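Local structure of carboxypeptidase A (Helicoverpa armigera, 1JQG) at residues S278-E282 with P283-V287; R289-I292 with A293-N297; G412-V415 with G416-A420. The protein probably removes C-terminal residues from peptides as a zinc-dependent metallocarboxypeptidase of the M14 family, here crystallised as the proenzyme from an insect mid-gut. All coordinates share one frame; numbering follows the deposited sequence.

Contact 1: S278-E282 with P283-V287; sequences SAFSE and PESSV
S285 carries its OG between its own backbone N and carbonyl carbon (chi1 62°), whereas S286 has OG beside the backbone N and opposite the carbonyl carbon (chi1 -68°); the two settings bring both hydroxyls onto one acceptor, the carbonyl O of E282. S285 OG donates to E282 O over 3.0 Å and S286 OG to the same E282 O over 2.9 Å, each from above the carbonyl plane. A third donor, S286 N, reaches E282 O at 3.2 Å, closer to that plane. E282 is the N-cap residue, and P283 is the first residue of the helix. F280, in the type II turn S278-S281, brings its ring edge up to the helix backbone, CD2 lying 3.4 Å from S285 O. On the acid side chain of the N-cap residue, S281 OG donates to E282 OE2 at 2.8 Å on the anti side of the carboxylate, and Y242 and N237 bind the same acid group. N256 ND2 hydrogen-bonds S285 OG, and the E284 carboxylate hydrogen-bonds F151 N and N237 ND2. The turn and cap end the long loop after helix 221-228 and start helix 283-294, while the F280 ring meets Y369 of helix 366-373 edge-to-face.

Contact 2: R289-I292 with A293-N297; sequences RDII and AEHRN
Backbone hydrogen bonds carry most of the contact between R289-I292 and A293-N297, where helix 283-294 ends and the chain passes into a loop. A293 N binds R289 O at 3.0 Å, and E294 N binds D290 O at 3.1 Å. The pattern then frays: H295 N makes weak bonds to both I291 O, at 3.4 Å, and I292 O, and H295 is the residue at which the chain leaves helical angles. Van der Waals contacts follow the same turn. With CG beside its backbone N (chi1 -52°), H295 swings its ring back along the helix, and CD2 comes edge-on to I291 O at 3.1 Å. E294 CG lies over one face of that imidazole, offset toward the rim, and R296 CB rests 3.4 Å from I292 O. On the buried side I291 and I292 both pack on M175 of strand 173-178, and H295 meets F166. The one salt bridge is between sequence neighbours: R289 NE and NH2 approach D290 OD1 side-on from the same face of the carboxylate, NH2 at 3.2 Å. One carboxylate oxygen thus takes both N-H groups, its charge probably partly balanced, whereas the single H295 N-H is shared weakly between two carbonyls, consistent with the loss of helical geometry there.

Contact 3: G412-V415 with G416-A420; sequences GIKV and GARAA
The guanidinium of R418 is the flat group facing K414: K414 CB lies over one of its faces, and water 1 sits at its edge, in the plane. The two side chains run side by side in the same direction, one helical turn apart, and R418 NH2 comes 3.7 Å from K414 CG, so the arginine lies along the aliphatic part of the lysine. K414 sends CG between its backbone N and carbonyl carbon (chi1 68°) and is extended beyond it; R418 bends at chi3 (-79°), which turns its guanidinium back toward the lysine chain. At the far end the water accepts from both cations, from K414 NZ at 2.9 Å and from R418 NH2 at 2.8 Å. The charged atoms K414 NZ and R418 NH2 stay 4.9 Å apart, and their like charges are probably offset by acids nearby: E204 forms salt bridges with both residues, and D206 adds a second one to R418.

In the backbone the helix keeps its regular i to i+4 bonds. A417 N to I413 O, at 2.8 Å, is the shortest of the four that cross the contact, while R418 N binds K414 O at 3.1 Å. Small residues follow: G416, buried, has no side chain, and A419 sets its CB 3.3 Å from V415 O. I413 packs on L303 and I305 of strand 299-307 and A417 on V174 of strand 173-178. This is a helix packed against the mixed sheet of the zinc carboxypeptidase alpha/beta fold, with its K414-R418 side against helix 206-209 and its V415-A419 side against helix 325-340.

Going from the N terminus, contact 1 comes first, turning the loop after helix 221-228 into helix 283-294. Contact 2 ends that same helix, and the two touch where F280 CB packs 3.5 Å from R289 NH1. Contact 3 comes much later, within helix 402-421. In each the two segments are contiguous, so none closes a loop; all three lie in series, and none nests in or crosses another. Contact 3 stays separate in space, its nearest atoms about 11 Å from contact 2 and about 19 Å from contact 1. Strand 173-178 is met by side chains of contacts 2 and 3, and helix 366-373 by those of contacts 1 and 2.

Contact 1: S278-E282 with P283-V287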
# COMPACT_ATOMS: atom_id res chain seq x y z
N SER A 278 6.68 19.04 7.40
CA SER A 278 7.74 19.05 6.42
C SER A 278 8.01 17.61 5.94
O SER A 278 7.29 16.68 6.30
CB SER A 278 9.07 19.58 6.98
OG SER A 278 9.47 18.65 7.98
N ALA A 279 8.96 17.47 5.02
CA ALA A 279 9.33 16.17 4.50
C ALA A 279 9.98 15.34 5.61
O ALA A 279 10.86 15.85 6.30
CB ALA A 279 10.29 16.37 3.32
N PHE A 280 9.54 14.11 5.77
CA PHE A 280 10.03 13.23 6.81
C PHE A 280 9.85 13.81 8.21
O PHE A 280 10.63 13.60 9.15
CB PHE A 280 11.49 12.88 6.57
CG PHE A 280 11.75 12.19 5.25
CD1 PHE A 280 12.38 12.86 4.23
CD2 PHE A 280 11.34 10.90 5.03
CE1 PHE A 280 12.62 12.25 3.01
CE2 PHE A 280 11.58 10.28 3.82
CZ PHE A 280 12.21 10.95 2.79
N SER A 281 8.71 14.45 8.46
CA SER A 281 8.34 14.92 9.77
C SER A 281 7.84 13.81 10.69
O SER A 281 7.90 13.87 11.90
CB SER A 281 7.27 16.01 9.63
OG SER A 281 6.07 15.49 9.13
N GLU A 282 7.35 12.73 10.08
CA GLU A 282 6.87 11.58 10.84
C GLU A 282 7.97 10.55 11.01
O GLU A 282 8.80 10.42 10.10
CB GLU A 282 5.64 10.98 10.14
CG GLU A 282 4.54 11.97 9.86
CD GLU A 282 4.24 12.89 11.04
OE1 GLU A 282 3.98 12.33 12.12
OE2 GLU A 282 4.31 14.13 10.77
N PRO A 283 8.00 9.88 12.15
CA PRO A 283 8.96 8.84 12.44
C PRO A 283 8.86 7.62 11.54
O PRO A 283 9.90 7.06 11.18
CB PRO A 283 8.65 8.46 13.90
CG PRO A 283 7.19 8.73 14.02
CD PRO A 283 7.00 10.03 13.25
N GLU A 284 7.66 7.29 11.06
CA GLU A 284 7.44 6.15 10.20
C GLU A 284 8.13 6.32 8.84
O GLU A 284 8.72 5.39 8.28
CB GLU A 284 5.95 5.89 9.99
CG GLU A 284 5.20 5.47 11.25
CD GLU A 284 4.74 6.65 12.10
OE1 GLU A 284 4.33 6.43 13.26
OE2 GLU A 284 4.81 7.80 11.69
N SER A 285 8.03 7.50 8.27
CA SER A 285 8.67 7.81 7.00
C SER A 285 10.18 8.01 7.17
O SER A 285 11.01 7.77 6.29
CB SER A 285 8.01 9.05 6.38
OG SER A 285 8.18 10.17 7.22
N SER A 286 10.61 8.46 8.34
CA SER A 286 12.00 8.72 8.62
C SER A 286 12.76 7.40 8.66
O SER A 286 13.86 7.32 8.16
CB SER A 286 12.15 9.47 9.97
OG SER A 286 11.64 10.79 9.90
N VAL A 287 12.17 6.39 9.33
CA VAL A 287 12.83 5.10 9.45
C VAL A 287 13.04 4.45 8.07
O VAL A 287 14.07 3.81 7.81
CB VAL A 287 12.12 4.12 10.41
CG1 VAL A 287 11.97 4.72 11.81
CG2 VAL A 287 10.75 3.76 9.91

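Contact 2: R289-I292 with A293-N297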
# COMPACT_ATOMS: atom_id res chain seq x y z
N ARG A 289 13.42 6.10 5.27
CA ARG A 289 14.46 6.91 4.67
C ARG A 289 15.84 6.41 5.08
O ARG A 289 16.69 6.19 4.23
CB ARG A 289 14.29 8.37 5.09
CG ARG A 289 15.37 9.32 4.53
CD ARG A 289 15.49 10.57 5.38
NE ARG A 289 15.66 10.25 6.79
CZ ARG A 289 15.33 11.01 7.83
NH1 ARG A 289 14.80 12.20 7.60
NH2 ARG A 289 15.54 10.53 9.04
N ASP A 290 16.03 6.16 6.37
CA ASP A 290 17.27 5.65 6.90
C ASP A 290 17.66 4.28 6.37
O ASP A 290 18.83 3.99 6.06
CB ASP A 290 17.20 5.62 8.43
CG ASP A 290 17.04 6.98 9.06
OD1 ASP A 290 17.37 8.03 8.46
OD2 ASP A 290 16.57 7.09 10.21
N ILE A 291 16.69 3.40 6.17
CA ILE A 291 16.93 2.10 5.54
C ILE A 291 17.37 2.25 4.08
O ILE A 291 18.34 1.60 3.69
CB ILE A 291 15.66 1.22 5.56
CG1 ILE A 291 15.17 1.03 7.00
CG2 ILE A 291 15.98 -0.08 4.91
CD1 ILE A 291 13.88 0.27 7.18
N ILE A 292 16.74 3.15 3.34
CA ILE A 292 17.05 3.36 1.94
C ILE A 292 18.47 3.89 1.82
O ILE A 292 19.18 3.48 0.90
CB ILE A 292 16.05 4.30 1.25
CG1 ILE A 292 14.66 3.65 1.11
CG2 ILE A 292 16.57 4.77 -0.10
CD1 ILE A 292 13.59 4.64 0.62
N ALA A 293 18.84 4.82 2.71
CA ALA A 293 20.11 5.51 2.67
C ALA A 293 21.27 4.57 2.93
O ALA A 293 22.23 4.51 2.16
CB ALA A 293 20.20 6.57 3.78
N GLU A 294 21.08 3.73 3.94
CA GLU A 294 22.10 2.70 4.27
C GLU A 294 22.41 1.78 3.09
O GLU A 294 23.50 1.21 3.01
CB GLU A 294 21.64 1.90 5.47
CG GLU A 294 22.64 0.91 6.04
CD GLU A 294 22.15 0.21 7.29
OE1 GLU A 294 21.51 0.81 8.19
OE2 GLU A 294 22.37 -1.01 7.44
N HIS A 295 21.42 1.43 2.27
CA HIS A 295 21.62 0.49 1.19
C HIS A 295 21.51 1.08 -0.21
O HIS A 295 21.31 0.35 -1.18
CB HIS A 295 20.63 -0.69 1.36
CG HIS A 295 20.71 -1.30 2.73
ND1 HIS A 295 21.64 -2.23 3.10
CD2 HIS A 295 19.95 -1.05 3.84
CE1 HIS A 295 21.48 -2.55 4.38
NE2 HIS A 295 20.45 -1.84 4.84
N ARG A 296 21.64 2.39 -0.35
CA ARG A 296 21.42 3.05 -1.64
C ARG A 296 22.53 2.72 -2.63
O ARG A 296 22.29 2.81 -3.83
CB ARG A 296 21.32 4.58 -1.50
CG ARG A 296 22.56 5.23 -0.90
CD ARG A 296 22.39 6.72 -0.74
NE ARG A 296 23.27 7.28 0.29
CZ ARG A 296 23.01 8.41 0.95
NH1 ARG A 296 21.87 9.04 0.63
NH2 ARG A 296 23.85 8.84 1.88
N ASN A 297 23.69 2.32 -2.12
CA ASN A 297 24.84 1.94 -2.92
C ASN A 297 24.60 0.74 -3.82
O ASN A 297 25.19 0.64 -4.89
CB ASN A 297 26.02 1.59 -1.99
CG ASN A 297 27.31 1.41 -2.77
OD1 ASN A 297 27.81 2.28 -3.48
ND2 ASN A 297 27.86 0.21 -2.60

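Contact 3: G412-V415 with G416-A420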
# COMPACT_ATOMS: atom_id res chain seq x y z
N GLY A 412 4.80 -11.76 -9.76
CA GLY A 412 5.27 -10.51 -10.36
C GLY A 412 6.56 -10.01 -9.73
O GLY A 412 7.45 -9.51 -10.39
N ILE A 413 6.65 -10.18 -8.42
CA ILE A 413 7.81 -9.73 -7.65
C ILE A 413 9.09 -10.45 -8.07
O ILE A 413 10.10 -9.80 -8.24
CB ILE A 413 7.55 -9.85 -6.13
CG1 ILE A 413 6.37 -8.98 -5.73
CG2 ILE A 413 8.80 -9.47 -5.34
CD1 ILE A 413 5.96 -8.87 -4.29
N LYS A 414 9.08 -11.78 -8.15
CA LYS A 414 10.28 -12.52 -8.48
C LYS A 414 10.73 -12.27 -9.92
O LYS A 414 11.92 -12.32 -10.32
CB LYS A 414 10.12 -14.02 -8.21
CG LYS A 414 9.17 -14.80 -9.07
CD LYS A 414 8.88 -16.18 -8.42
CE LYS A 414 7.64 -16.81 -9.10
NZ LYS A 414 7.64 -18.27 -8.81
N VAL A 415 9.78 -11.98 -10.81
CA VAL A 415 10.07 -11.69 -12.20
C VAL A 415 10.74 -10.34 -12.25
O VAL A 415 11.67 -10.15 -13.06
CB VAL A 415 8.82 -11.70 -13.08
CG1 VAL A 415 9.02 -10.97 -14.39
CG2 VAL A 415 8.38 -13.12 -13.44
N GLY A 416 10.24 -9.44 -11.39
CA GLY A 416 10.77 -8.08 -11.34
C GLY A 416 12.16 -8.05 -10.72
O GLY A 416 13.07 -7.39 -11.26
N ALA A 417 12.31 -8.78 -9.62
CA ALA A 417 13.57 -8.86 -8.90
C ALA A 417 14.69 -9.39 -9.80
O ALA A 417 15.77 -8.85 -9.75
CB ALA A 417 13.57 -9.61 -7.58
N ARG A 418 14.37 -10.40 -10.60
CA ARG A 418 15.35 -11.01 -11.47
C ARG A 418 15.68 -10.11 -12.64
O ARG A 418 16.85 -10.02 -13.10
CB ARG A 418 14.88 -12.40 -11.98
CG ARG A 418 14.99 -13.48 -10.92
CD ARG A 418 14.78 -14.90 -11.44
NE ARG A 418 13.39 -15.21 -11.62
CZ ARG A 418 12.78 -16.28 -11.15
NH1 ARG A 418 13.49 -17.15 -10.46
NH2 ARG A 418 11.49 -16.54 -11.33
N ALA A 419 14.64 -9.48 -13.20
CA ALA A 419 14.81 -8.52 -14.29
C ALA A 419 15.55 -7.27 -13.85
O ALA A 419 16.46 -6.79 -14.53
CB ALA A 419 13.46 -8.12 -14.86
N ALA A 420 15.20 -6.77 -12.65
CA ALA A 420 15.83 -5.56 -12.12
C ALA A 420 17.28 -5.85 -11.74
O ALA A 420 18.16 -5.01 -11.90
CB ALA A 420 15.03 -5.04 -10.94
O HOH W 1 9.44 -18.37 -11.02